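Local coordinates for protein transcription factor GAMBIF1 (Anopheles gambiae, PDB 1BVO) that probably activates RNA polymerase II transcription by binding specific DNA sequences, this chain being its Rel-type specificity domain bound to DNA, at residues Lys108-Ala113 with Ile138-Val143; Pro70-Gly75 with Arg115-Ile120; Ser57-Glu62 with Val122-Thr127; Cys84-Asn89 with Tyr95-Leu100. One frame throughout, in Å; residues are numbered along the deposited sequence.

All four contacts lie in the single immunoglobulin-like Rel specificity domain. Along the chain, interaction 4 (84-100) is enclosed by interaction 2 (70-120), which in turn falls within interaction 3 (57-127); interaction 1 (108-143) crosses both 2 and 3. Helix 107-120 serves interactions 1 and 2, their centres about 10 Å apart, and interaction 3 packs the loop that follows it, its centre about 11 Å from that of interaction 2. Interaction 4 is on the opposite side of the chain's centre from interaction 1, their centres about 24 Å apart. Interactions 1 to 3 thus fasten helix 107-120 and the loop after it to neighbouring strands and turns, while interaction 4 joins two sheets.

Interaction 1 (Lys108-Ala113 with Ile138-Val143). With nucleotides of chain A.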
loop_
_atom_site.group_PDB
_atom_site.type_symbol
_atom_site.label_atom_id
_atom_site.label_comp_id
_atom_site.label_asym_id
_atom_site.label_seq_id
_atom_site.Cartn_x
_atom_site.Cartn_y
_atom_site.Cartn_z
ATOM N N LYS C 108 -0.195 5.437 -6.717
ATOM C CA LYS C 108 -1.568 5.851 -6.401
ATOM C C LYS C 108 -1.659 7.368 -6.241
ATOM O O LYS C 108 -2.599 8.004 -6.749
ATOM C CB LYS C 108 -2.109 5.149 -5.131
ATOM C CG LYS C 108 -1.297 3.948 -4.620
ATOM C CD LYS C 108 -2.196 2.757 -4.280
ATOM C CE LYS C 108 -1.915 1.588 -5.234
ATOM N NZ LYS C 108 -3.032 0.602 -5.374
ATOM N N ASP C 109 -0.624 7.964 -5.658
ATOM C CA ASP C 109 -0.634 9.397 -5.416
ATOM C C ASP C 109 -0.051 10.311 -6.487
ATOM O O ASP C 109 -0.271 11.521 -6.435
ATOM C CB ASP C 109 0.041 9.707 -4.080
ATOM C CG ASP C 109 -0.406 8.786 -2.954
ATOM O OD1 ASP C 109 -1.545 8.264 -3.014
ATOM O OD2 ASP C 109 0.396 8.551 -2.023
ATOM N N VAL C 110 0.662 9.771 -7.470
ATOM C CA VAL C 110 1.241 10.638 -8.503
ATOM C C VAL C 110 0.313 11.738 -8.984
ATOM O O VAL C 110 0.714 12.901 -9.009
ATOM C CB VAL C 110 1.710 9.880 -9.769
ATOM C CG1 VAL C 110 2.072 10.880 -10.861
ATOM C CG2 VAL C 110 2.926 9.021 -9.461
ATOM N N GLU C 111 -0.923 11.385 -9.332
ATOM C CA GLU C 111 -1.860 12.381 -9.851
ATOM C C GLU C 111 -2.159 13.565 -8.910
ATOM O O GLU C 111 -1.835 14.705 -9.241
ATOM C CB GLU C 111 -3.160 11.730 -10.374
ATOM C CG GLU C 111 -4.116 12.716 -11.091
ATOM C CD GLU C 111 -4.429 12.360 -12.553
ATOM O OE1 GLU C 111 -4.186 11.203 -12.982
ATOM O OE2 GLU C 111 -4.949 13.248 -13.279
ATOM N N GLU C 112 -2.696 13.287 -7.721
ATOM C CA GLU C 112 -3.032 14.310 -6.715
ATOM C C GLU C 112 -1.802 15.187 -6.445
ATOM O O GLU C 112 -1.914 16.406 -6.279
ATOM C CB GLU C 112 -3.523 13.622 -5.417
ATOM C CG GLU C 112 -3.517 14.464 -4.133
ATOM C CD GLU C 112 -2.870 13.720 -2.946
ATOM O OE1 GLU C 112 -3.546 12.865 -2.312
ATOM O OE2 GLU C 112 -1.682 14.002 -2.647
ATOM N N ALA C 113 -0.627 14.564 -6.470
ATOM C CA ALA C 113 0.634 15.258 -6.240
ATOM C C ALA C 113 0.863 16.284 -7.340
ATOM O O ALA C 113 0.996 17.483 -7.065
ATOM C CB ALA C 113 1.778 14.268 -6.194
ATOM N N ILE C 138 5.961 8.174 -15.913
ATOM C CA ILE C 138 6.932 8.840 -15.056
ATOM C C ILE C 138 7.779 7.855 -14.276
ATOM O O ILE C 138 7.239 7.049 -13.504
ATOM C CB ILE C 138 6.214 9.753 -14.068
ATOM C CG1 ILE C 138 5.247 10.651 -14.830
ATOM C CG2 ILE C 138 7.217 10.572 -13.264
ATOM C CD1 ILE C 138 4.290 11.392 -13.950
ATOM N N ASP C 139 9.094 7.938 -14.427
ATOM C CA ASP C 139 9.974 7.045 -13.701
ATOM C C ASP C 139 10.120 7.494 -12.244
ATOM O O ASP C 139 10.791 8.491 -11.933
ATOM C CB ASP C 139 11.330 6.991 -14.368
ATOM C CG ASP C 139 12.308 6.063 -13.643
ATOM O OD1 ASP C 139 11.901 5.366 -12.674
ATOM O OD2 ASP C 139 13.484 6.021 -14.047
ATOM N N LEU C 140 9.524 6.730 -11.334
ATOM C CA LEU C 140 9.579 7.059 -9.916
ATOM C C LEU C 140 10.872 6.663 -9.204
ATOM O O LEU C 140 10.912 6.613 -7.967
ATOM C CB LEU C 140 8.379 6.464 -9.186
ATOM C CG LEU C 140 7.037 6.964 -9.717
ATOM C CD1 LEU C 140 5.921 6.403 -8.880
ATOM C CD2 LEU C 140 7.004 8.485 -9.714
ATOM N N ASN C 141 11.939 6.449 -9.963
ATOM C CA ASN C 141 13.218 6.084 -9.373
ATOM C C ASN C 141 14.342 7.015 -9.728
ATOM O O ASN C 141 15.504 6.760 -9.408
ATOM C CB ASN C 141 13.602 4.678 -9.767
ATOM C CG ASN C 141 13.213 3.686 -8.722
ATOM O OD1 ASN C 141 12.013 3.438 -8.501
ATOM N ND2 ASN C 141 14.219 3.133 -8.022
ATOM N N ALA C 142 13.995 8.102 -10.391
ATOM C CA ALA C 142 14.993 9.067 -10.785
ATOM C C ALA C 142 14.337 10.426 -10.866
ATOM O O ALA C 142 13.146 10.553 -11.163
ATOM C CB ALA C 142 15.596 8.688 -12.117
ATOM N N VAL C 143 15.139 11.435 -10.561
ATOM C CA VAL C 143 14.681 12.804 -10.577
ATOM C C VAL C 143 15.894 13.655 -10.815
ATOM O O VAL C 143 17.011 13.164 -10.903
ATOM C CB VAL C 143 14.193 13.262 -9.179
ATOM C CG1 VAL C 143 12.888 12.596 -8.804
ATOM C CG2 VAL C 143 15.270 12.945 -8.141
ATOM P P DC A 11 -1.503 -1.789 -7.714
ATOM O OP1 DC A 11 -0.939 -0.415 -7.809
ATOM O OP2 DC A 11 -2.963 -1.877 -7.871
ATOM O "O5'" DC A 11 -0.602 -2.682 -8.611
ATOM C "C5'" DC A 11 0.747 -2.297 -8.830
ATOM C "C4'" DC A 11 1.490 -3.502 -9.377
ATOM O "O4'" DC A 11 1.034 -4.746 -8.729
ATOM C "C3'" DC A 11 1.315 -3.836 -10.827
ATOM O "O3'" DC A 11 2.148 -3.115 -11.697
ATOM C "C2'" DC A 11 1.431 -5.352 -10.929
ATOM C "C1'" DC A 11 1.609 -5.805 -9.544
ATOM N N1 DC A 11 1.140 -7.072 -8.953
ATOM C C2 DC A 11 2.084 -8.086 -9.108
ATOM O O2 DC A 11 3.065 -7.829 -9.791
ATOM N N3 DC A 11 1.904 -9.284 -8.531
ATOM C C4 DC A 11 0.779 -9.475 -7.753
ATOM N N4 DC A 11 0.709 -10.705 -7.185
ATOM C C5 DC A 11 -0.246 -8.453 -7.555
ATOM C C6 DC A 11 0.021 -7.232 -8.164
#
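Val110 carries the apolar contact between helix 107-120 and the turn leading into strand 142-152, using a different methyl for each partner. CG1 of Val110 lies 3.8 Å from CD1 of Ile138, the two side chains lying alongside with their ends running opposite ways. CG2 of Val110 instead meets the forked end of Leu140, 4.0 Å from CD1 and 4.1 Å from CD2. The valine rotamer sets this division: with chi1 at 171°, CG1 points opposite the backbone N and CG2 opposite the carbonyl carbon.

Polar bonding on the turn side is local: Asp139 OD1 accepts from Asn141 N at 2.9 Å, forming an Asx turn. Its other oxygen, OD2, pairs with Lys61 in a salt bridge.

Charge appears again at the DNA side of the helix, where Lys108 reaches the phosphate of DC11 of chain A; NZ is 3.4 Å from OP1, a weak hydrogen bond on a side chain bent at chi2 and chi3. One turn of helix thus sends a lysine to the DNA backbone and a valine to the protein interior, as befits a helix inserted into the immunoglobulin-like fold of a Rel specificity domain.

Interaction 2 (Pro70-Gly75 with Arg115-Ile120); sequences PHNLVG and RLRQEI
Pro70 and Arg117 bring the two backbones closest, with CA atoms 7.6 Å apart, where the residues leading into strand 72-74 pass helix 107-120. This is a side-chain bridge from the inserted helix of the immunoglobulin-like Rel domain to the backbone just before strand 72-74 within the same domain, and Arg117 alone spans it from the helix side. Its CG stands opposite the backbone N (chi1 -170°), and bends at chi2 and chi3 then curl the chain so that the guanidinium reaches the carbonyls.

NH2 is shared between two successive carbonyl oxygens. The bond from Arg117 NH2 to His71 O is 2.9 Å long with an N-H...O angle of 131°; the nitrogen approaches from above the carbonyl plane, about 60° out of it, and the oxygen is itself tilted from the guanidinium plane. The bond from Arg117 NH2 to Pro70 O, also 2.9 Å, is weak because it is more sharply bent, though this oxygen lies near the guanidinium plane.

Uncharged oxygens thus receive the cationic group of a buried arginine, and the carbonyl dipoles of His69, Pro70 and His71 are likely to offset its charge. Val83 of strand 83-87 packs against the same side chain. The other terminal nitrogen completes the grip: Arg117 NH1 binds His69 O, so the guanidinium gathers carbonyls from three consecutive residues.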
loop_
_atom_site.group_PDB
_atom_site.type_symbol
_atom_site.label_atom_id
_atom_site.label_comp_id
_atom_site.label_asym_id
_atom_site.label_seq_id
_atom_site.Cartn_x
_atom_site.Cartn_y
_atom_site.Cartn_z
ATOM N N PRO C 70 6.562 14.328 -9.694
ATOM C CA PRO C 70 5.689 14.216 -8.512
ATOM C C PRO C 70 6.382 14.305 -7.158
ATOM O O PRO C 70 5.876 14.946 -6.237
ATOM C CB PRO C 70 5.015 12.852 -8.704
ATOM C CG PRO C 70 5.988 12.107 -9.579
ATOM C CD PRO C 70 6.364 13.172 -10.585
ATOM N N HIS C 71 7.542 13.667 -7.050
ATOM C CA HIS C 71 8.274 13.663 -5.794
ATOM C C HIS C 71 8.448 15.028 -5.114
ATOM O O HIS C 71 8.643 16.051 -5.779
ATOM C CB HIS C 71 9.580 12.905 -5.970
ATOM C CG HIS C 71 9.381 11.444 -6.221
ATOM N ND1 HIS C 71 10.406 10.592 -6.523
ATOM C CD2 HIS C 71 8.257 10.689 -6.162
ATOM C CE1 HIS C 71 9.936 9.349 -6.627
ATOM N NE2 HIS C 71 8.636 9.390 -6.409
ATOM N N ASN C 72 8.247 15.040 -3.797
ATOM C CA ASN C 72 8.356 16.261 -3.008
ATOM C C ASN C 72 9.729 16.368 -2.381
ATOM O O ASN C 72 10.355 15.346 -2.048
ATOM C CB ASN C 72 7.313 16.270 -1.890
ATOM C CG ASN C 72 5.910 16.082 -2.396
ATOM O OD1 ASN C 72 5.484 16.715 -3.372
ATOM N ND2 ASN C 72 5.182 15.184 -1.755
ATOM N N LEU C 73 10.205 17.597 -2.247
ATOM C CA LEU C 73 11.478 17.841 -1.608
ATOM C C LEU C 73 11.145 18.335 -0.224
ATOM O O LEU C 73 10.312 19.224 -0.065
ATOM C CB LEU C 73 12.260 18.919 -2.329
ATOM C CG LEU C 73 12.994 18.459 -3.577
ATOM C CD1 LEU C 73 13.833 19.602 -4.132
ATOM C CD2 LEU C 73 13.883 17.283 -3.233
ATOM N N VAL C 74 11.704 17.693 0.784
ATOM C CA VAL C 74 11.445 18.118 2.138
ATOM C C VAL C 74 12.795 18.499 2.715
ATOM O O VAL C 74 13.829 18.044 2.227
ATOM C CB VAL C 74 10.744 16.999 2.935
ATOM C CG1 VAL C 74 9.390 16.692 2.301
ATOM C CG2 VAL C 74 11.599 15.758 2.974
ATOM N N GLY C 75 12.798 19.355 3.723
ATOM C CA GLY C 75 14.056 19.782 4.308
ATOM C C GLY C 75 13.821 20.828 5.381
ATOM O O GLY C 75 12.989 21.727 5.207
ATOM N N ARG C 115 -1.168 17.316 -9.229
ATOM C CA ARG C 115 -2.332 18.187 -9.161
ATOM C C ARG C 115 -1.853 19.386 -8.338
ATOM O O ARG C 115 -1.866 20.515 -8.821
ATOM C CB ARG C 115 -3.487 17.463 -8.447
ATOM C CG ARG C 115 -4.863 18.140 -8.534
ATOM C CD ARG C 115 -5.711 17.854 -7.298
ATOM N NE ARG C 115 -5.759 18.994 -6.373
ATOM C CZ ARG C 115 -5.407 18.956 -5.085
ATOM N NH1 ARG C 115 -4.965 17.820 -4.540
ATOM N NH2 ARG C 115 -5.477 20.072 -4.347
ATOM N N LEU C 116 -1.312 19.105 -7.154
ATOM C CA LEU C 116 -0.804 20.140 -6.251
ATOM C C LEU C 116 0.358 20.974 -6.798
ATOM O O LEU C 116 0.378 22.190 -6.606
ATOM C CB LEU C 116 -0.441 19.538 -4.882
ATOM C CG LEU C 116 -1.614 19.124 -3.984
ATOM C CD1 LEU C 116 -1.145 18.212 -2.857
ATOM C CD2 LEU C 116 -2.296 20.365 -3.423
ATOM N N ARG C 117 1.320 20.345 -7.473
ATOM C CA ARG C 117 2.451 21.092 -8.031
ATOM C C ARG C 117 1.870 22.194 -8.932
ATOM O O ARG C 117 2.358 23.318 -8.921
ATOM C CB ARG C 117 3.392 20.155 -8.812
ATOM C CG ARG C 117 4.754 20.773 -9.240
ATOM C CD ARG C 117 5.710 21.019 -8.064
ATOM N NE ARG C 117 5.798 19.861 -7.160
ATOM C CZ ARG C 117 6.478 18.743 -7.411
ATOM N NH1 ARG C 117 7.157 18.620 -8.550
ATOM N NH2 ARG C 117 6.417 17.729 -6.537
ATOM N N GLN C 118 0.763 21.895 -9.615
ATOM C CA GLN C 118 0.096 22.861 -10.498
ATOM C C GLN C 118 -0.510 24.056 -9.744
ATOM O O GLN C 118 -0.353 25.198 -10.176
ATOM C CB GLN C 118 -0.985 22.175 -11.359
ATOM C CG GLN C 118 -1.633 23.099 -12.419
ATOM C CD GLN C 118 -2.611 22.393 -13.359
ATOM O OE1 GLN C 118 -2.435 22.419 -14.584
ATOM N NE2 GLN C 118 -3.667 21.803 -12.800
ATOM N N GLU C 119 -1.196 23.781 -8.630
ATOM C CA GLU C 119 -1.838 24.795 -7.764
ATOM C C GLU C 119 -0.743 25.781 -7.327
ATOM O O GLU C 119 -0.835 26.988 -7.552
ATOM C CB GLU C 119 -2.465 24.099 -6.520
ATOM C CG GLU C 119 -3.970 24.427 -6.206
ATOM C CD GLU C 119 -4.573 23.646 -5.004
ATOM O OE1 GLU C 119 -4.116 23.835 -3.849
ATOM O OE2 GLU C 119 -5.525 22.846 -5.211
ATOM N N ILE C 120 0.338 25.223 -6.792
ATOM C CA ILE C 120 1.514 25.951 -6.336
ATOM C C ILE C 120 2.076 26.828 -7.480
ATOM O O ILE C 120 2.744 27.834 -7.229
ATOM C CB ILE C 120 2.587 24.896 -5.947
ATOM C CG1 ILE C 120 3.051 25.022 -4.507
ATOM C CG2 ILE C 120 3.777 25.002 -6.816
ATOM C CD1 ILE C 120 4.178 24.036 -4.227
#

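Interaction 3 (Ser57-Glu62 with Val122-Thr127)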
loop_
_atom_site.group_PDB
_atom_site.type_symbol
_atom_site.label_atom_id
_atom_site.label_comp_id
_atom_site.label_asym_id
_atom_site.label_seq_id
_atom_site.Cartn_x
_atom_site.Cartn_y
_atom_site.Cartn_z
ATOM N N SER C 57 12.907 22.240 -7.017
ATOM C CA SER C 57 11.839 21.254 -7.107
ATOM C C SER C 57 12.329 20.130 -8.002
ATOM O O SER C 57 13.347 20.268 -8.685
ATOM C CB SER C 57 10.535 21.854 -7.645
ATOM O OG SER C 57 10.623 22.208 -9.011
ATOM N N CYS C 58 11.644 19.001 -7.933
ATOM C CA CYS C 58 11.983 17.834 -8.719
ATOM C C CYS C 58 11.370 17.884 -10.104
ATOM O O CYS C 58 10.161 18.114 -10.254
ATOM C CB CYS C 58 11.458 16.580 -8.042
ATOM S SG CYS C 58 12.333 16.079 -6.573
ATOM N N VAL C 59 12.186 17.645 -11.114
ATOM C CA VAL C 59 11.694 17.604 -12.469
ATOM C C VAL C 59 12.127 16.215 -12.932
ATOM O O VAL C 59 12.876 15.523 -12.232
ATOM C CB VAL C 59 12.305 18.706 -13.324
ATOM C CG1 VAL C 59 12.056 20.053 -12.686
ATOM C CG2 VAL C 59 13.779 18.456 -13.533
ATOM N N THR C 60 11.627 15.787 -14.078
ATOM C CA THR C 60 11.962 14.468 -14.620
ATOM C C THR C 60 13.415 14.396 -15.150
ATOM O O THR C 60 13.968 15.423 -15.558
ATOM C CB THR C 60 10.989 14.139 -15.765
ATOM O OG1 THR C 60 11.020 15.202 -16.728
ATOM C CG2 THR C 60 9.558 14.015 -15.232
ATOM N N LYS C 61 14.033 13.207 -15.132
ATOM C CA LYS C 61 15.398 13.034 -15.675
ATOM C C LYS C 61 15.261 13.329 -17.155
ATOM O O LYS C 61 16.180 13.773 -17.851
ATOM C CB LYS C 61 15.866 11.570 -15.555
ATOM C CG LYS C 61 14.749 10.516 -15.697
ATOM C CD LYS C 61 15.142 9.344 -16.605
ATOM C CE LYS C 61 14.816 8.017 -15.951
ATOM N NZ LYS C 61 13.856 7.154 -16.694
ATOM N N GLU C 62 14.075 12.929 -17.570
ATOM C CA GLU C 62 13.482 12.946 -18.879
ATOM C C GLU C 62 13.449 14.295 -19.645
ATOM O O GLU C 62 13.191 15.343 -19.067
ATOM C CB GLU C 62 12.060 12.314 -18.695
ATOM C CG GLU C 62 12.065 11.077 -17.678
ATOM C CD GLU C 62 10.707 10.561 -17.158
ATOM O OE1 GLU C 62 9.649 11.043 -17.565
ATOM O OE2 GLU C 62 10.711 9.645 -16.317
ATOM N N VAL C 122 4.326 25.643 -9.838
ATOM C CA VAL C 122 5.727 25.331 -10.098
ATOM C C VAL C 122 5.867 24.491 -11.360
ATOM O O VAL C 122 5.542 23.301 -11.370
ATOM C CB VAL C 122 6.403 24.595 -8.920
ATOM C CG1 VAL C 122 7.740 24.014 -9.334
ATOM C CG2 VAL C 122 6.624 25.561 -7.782
ATOM N N ASP C 123 6.296 25.133 -12.432
ATOM C CA ASP C 123 6.493 24.439 -13.676
ATOM C C ASP C 123 7.655 25.141 -14.324
ATOM O O ASP C 123 7.485 26.106 -15.067
ATOM C CB ASP C 123 5.249 24.535 -14.552
ATOM C CG ASP C 123 5.417 23.821 -15.881
ATOM O OD1 ASP C 123 6.533 23.366 -16.217
ATOM O OD2 ASP C 123 4.416 23.727 -16.615
ATOM N N PRO C 124 8.866 24.676 -14.026
ATOM C CA PRO C 124 10.094 25.251 -14.557
ATOM C C PRO C 124 10.135 25.453 -16.061
ATOM O O PRO C 124 10.340 26.568 -16.540
ATOM C CB PRO C 124 11.161 24.257 -14.098
ATOM C CG PRO C 124 10.601 23.722 -12.814
ATOM C CD PRO C 124 9.163 23.494 -13.194
ATOM N N PHE C 125 9.946 24.376 -16.810
ATOM C CA PHE C 125 10.039 24.459 -18.257
ATOM C C PHE C 125 8.780 24.693 -19.107
ATOM O O PHE C 125 8.847 24.594 -20.334
ATOM C CB PHE C 125 10.833 23.250 -18.762
ATOM C CG PHE C 125 12.215 23.166 -18.200
ATOM C CD1 PHE C 125 12.464 22.510 -16.997
ATOM C CD2 PHE C 125 13.283 23.764 -18.865
ATOM C CE1 PHE C 125 13.763 22.450 -16.468
ATOM C CE2 PHE C 125 14.575 23.714 -18.347
ATOM C CZ PHE C 125 14.816 23.056 -17.143
ATOM N N ARG C 126 7.672 25.091 -18.478
ATOM C CA ARG C 126 6.413 25.343 -19.195
ATOM C C ARG C 126 6.098 24.089 -19.976
ATOM O O ARG C 126 6.139 24.035 -21.201
ATOM C CB ARG C 126 6.534 26.575 -20.093
ATOM C CG ARG C 126 6.641 27.864 -19.289
ATOM C CD ARG C 126 7.244 29.006 -20.088
ATOM N NE ARG C 126 7.280 30.229 -19.272
ATOM C CZ ARG C 126 6.820 31.417 -19.666
ATOM N NH1 ARG C 126 6.278 31.551 -20.874
ATOM N NH2 ARG C 126 6.869 32.464 -18.839
ATOM N N THR C 127 5.728 23.087 -19.205
ATOM C CA THR C 127 5.439 21.751 -19.663
ATOM C C THR C 127 3.975 21.376 -19.421
ATOM O O THR C 127 3.440 20.446 -20.049
ATOM C CB THR C 127 6.392 20.837 -18.872
ATOM O OG1 THR C 127 7.505 20.464 -19.690
ATOM C CG2 THR C 127 5.686 19.621 -18.332
#
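Ser57 faces Val122 and Pro124 from the end part of strand 52-59, and its short side chain can be followed atom by atom. CB of Ser57 comes first, 3.9 Å from CG1 of Val122. OG follows, held between the backbone N and the carbonyl carbon by a chi1 of 69°, which aims the CB-OG bond almost straight at Pro124 CG, with Val122 CG1 at its flank. Ser57 OG lies 3.4 Å from the same Val122 CG1 and 4.1 Å from CG of Pro124. Within this contact the hydroxyl therefore meets only carbon.

Two residues further on, Val59 again faces the loop. Its side chain lies aslant to that of Pro124, with Val59 CG1 3.9 Å from Pro124 CG, so the proline fits against both Ser57 and Val59, the two residues whose CB bonds point to the loop, while Cys58 between them turns away. Cys146 of the neighbouring strand 142-152 also touches both Val59 and Pro124.

The loop is shaped by a type I turn from Asp123 to Arg126. Beyond it, Thr127 N donates to Asp123 OD2 at 3.0 Å, meeting the carboxylate on its syn side and 16° out of plane.

With no hydrogen bond between the segments, the loop after helix 107-120 is held to the sheet here by van der Waals packing, which includes a serine hydroxyl lying against a methyl. The contact thus has little directional bonding, while the Asp123 carboxylate bonds within the loop, to Thr127 N and Gly128 N.

Interaction 4 (Cys84-Asn89 with Tyr95-Leu100)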
loop_
_atom_site.group_PDB
_atom_site.type_symbol
_atom_site.label_atom_id
_atom_site.label_comp_id
_atom_site.label_asym_id
_atom_site.label_seq_id
_atom_site.Cartn_x
_atom_site.Cartn_y
_atom_site.Cartn_z
ATOM N N CYS C 84 10.813 23.704 -2.481
ATOM C CA CYS C 84 11.666 24.261 -1.479
ATOM C C CYS C 84 12.256 25.578 -1.950
ATOM O O CYS C 84 13.010 25.617 -2.911
ATOM C CB CYS C 84 12.723 23.214 -1.176
ATOM S SG CYS C 84 13.981 23.737 -0.112
ATOM N N THR C 85 11.984 26.626 -1.180
ATOM C CA THR C 85 12.390 27.987 -1.508
ATOM C C THR C 85 13.306 28.659 -0.473
ATOM O O THR C 85 12.908 28.825 0.678
ATOM C CB THR C 85 11.127 28.868 -1.613
ATOM O OG1 THR C 85 10.022 28.058 -2.053
ATOM C CG2 THR C 85 11.333 30.024 -2.578
ATOM N N VAL C 86 14.502 29.091 -0.876
ATOM C CA VAL C 86 15.415 29.773 0.046
ATOM C C VAL C 86 16.068 31.010 -0.587
ATOM O O VAL C 86 16.253 31.068 -1.803
ATOM C CB VAL C 86 16.547 28.846 0.579
ATOM C CG1 VAL C 86 15.967 27.703 1.384
ATOM C CG2 VAL C 86 17.417 28.339 -0.554
ATOM N N GLU C 87 16.411 31.992 0.248
ATOM C CA GLU C 87 17.068 33.211 -0.221
ATOM C C GLU C 87 18.588 33.051 -0.198
ATOM O O GLU C 87 19.164 32.575 0.791
ATOM C CB GLU C 87 16.652 34.430 0.608
ATOM C CG GLU C 87 17.292 35.722 0.106
ATOM C CD GLU C 87 16.714 36.994 0.732
ATOM O OE1 GLU C 87 15.836 36.921 1.622
ATOM O OE2 GLU C 87 17.144 38.084 0.307
ATOM N N ILE C 88 19.213 33.439 -1.307
ATOM C CA ILE C 88 20.662 33.357 -1.523
ATOM C C ILE C 88 21.450 34.481 -0.838
ATOM O O ILE C 88 20.981 35.620 -0.745
ATOM C CB ILE C 88 20.999 33.410 -3.062
ATOM C CG1 ILE C 88 20.306 32.278 -3.827
ATOM C CG2 ILE C 88 22.479 33.297 -3.299
ATOM C CD1 ILE C 88 20.902 32.041 -5.225
ATOM N N ASN C 89 22.645 34.145 -0.350
ATOM C CA ASN C 89 23.545 35.113 0.277
ATOM C C ASN C 89 23.716 36.238 -0.741
ATOM O O ASN C 89 24.249 36.017 -1.824
ATOM C CB ASN C 89 24.899 34.447 0.567
ATOM C CG ASN C 89 25.899 35.391 1.219
ATOM O OD1 ASN C 89 26.293 36.405 0.640
ATOM N ND2 ASN C 89 26.323 35.053 2.423
ATOM N N TYR C 95 24.687 29.241 -2.449
ATOM C CA TYR C 95 23.882 28.586 -1.454
ATOM C C TYR C 95 24.279 27.153 -1.552
ATOM O O TYR C 95 24.574 26.651 -2.636
ATOM C CB TYR C 95 22.383 28.747 -1.709
ATOM C CG TYR C 95 21.546 28.404 -0.514
ATOM C CD1 TYR C 95 21.271 27.078 -0.191
ATOM C CD2 TYR C 95 21.042 29.403 0.324
ATOM C CE1 TYR C 95 20.524 26.747 0.929
ATOM C CE2 TYR C 95 20.294 29.094 1.446
ATOM C CZ TYR C 95 20.037 27.760 1.744
ATOM O OH TYR C 95 19.294 27.418 2.846
ATOM N N THR C 96 24.285 26.501 -0.410
ATOM C CA THR C 96 24.667 25.122 -0.333
ATOM C C THR C 96 23.489 24.448 0.358
ATOM O O THR C 96 23.038 24.905 1.419
ATOM C CB THR C 96 25.995 25.064 0.433
ATOM O OG1 THR C 96 27.006 25.709 -0.364
ATOM C CG2 THR C 96 26.418 23.651 0.731
ATOM N N PHE C 97 22.899 23.468 -0.326
ATOM C CA PHE C 97 21.751 22.754 0.203
ATOM C C PHE C 97 22.236 21.629 1.084
ATOM O O PHE C 97 22.580 20.556 0.595
ATOM C CB PHE C 97 20.878 22.239 -0.932
ATOM C CG PHE C 97 20.343 23.330 -1.798
ATOM C CD1 PHE C 97 21.072 23.802 -2.885
ATOM C CD2 PHE C 97 19.149 23.951 -1.466
ATOM C CE1 PHE C 97 20.613 24.879 -3.633
ATOM C CE2 PHE C 97 18.676 25.029 -2.209
ATOM C CZ PHE C 97 19.413 25.497 -3.289
ATOM N N ASN C 98 22.266 21.874 2.386
ATOM C CA ASN C 98 22.742 20.870 3.315
ATOM C C ASN C 98 21.620 20.000 3.880
ATOM O O ASN C 98 21.889 18.944 4.459
ATOM C CB ASN C 98 23.536 21.524 4.432
ATOM C CG ASN C 98 22.788 22.653 5.053
ATOM O OD1 ASN C 98 22.072 22.464 6.031
ATOM N ND2 ASN C 98 22.837 23.813 4.412
ATOM N N ASN C 99 20.373 20.450 3.743
ATOM C CA ASN C 99 19.226 19.654 4.197
ATOM C C ASN C 99 18.168 19.690 3.100
ATOM O O ASN C 99 17.304 20.570 3.080
ATOM C CB ASN C 99 18.656 20.135 5.545
ATOM C CG ASN C 99 17.845 19.032 6.277
ATOM O OD1 ASN C 99 16.987 19.331 7.112
ATOM N ND2 ASN C 99 18.142 17.776 5.997
ATOM N N LEU C 100 18.354 18.808 2.120
ATOM C CA LEU C 100 17.466 18.657 0.968
ATOM C C LEU C 100 17.222 17.153 0.827
ATOM O O LEU C 100 18.149 16.380 0.523
ATOM C CB LEU C 100 18.141 19.195 -0.306
ATOM C CG LEU C 100 17.297 19.746 -1.470
ATOM C CD1 LEU C 100 16.484 20.937 -1.002
ATOM C CD2 LEU C 100 18.233 20.149 -2.589
#
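The Tyr95 ring has Val86 over one face: CG2 stands 3.6 Å from the ring centroid and only 14° off the normal, a CH-pi contact. Glu87 O comes in obliquely, 3.7 Å from Tyr95 CD2. The Phe97 ring, two residues along, carries CD1 of Tyr95 over the centre of one face, 3.8 Å above its plane, and receives Val86 CG2 obliquely at CE2. The contact bridges the two sheets of the immunoglobulin-like sandwich, since Val86 belongs to strand 83-87 of the five-stranded sheet and Tyr95 to strand 94-96 of the three-stranded one.

The valine and tyrosine side chains run roughly perpendicular, and the valine spreads along the phenol: CG2 sits over the ring while Val86 CG1 is 3.6 Å from Tyr95 OH. Tyr95 is laid in place by its first torsion: with CG opposite the backbone N (chi1 -164°), the ring is carried over Val86 CG2. Val54 of strand 52-59 touches both Val86 and Phe97, continuing the apolar layer. Dispersion and ring packing make the joint.

Two residues before Val86, Cys84 is tied by a disulfide to Cys79, and the same sulfur packs against the other segment, with Cys84 SG 3.9 Å from CD1 of Leu100.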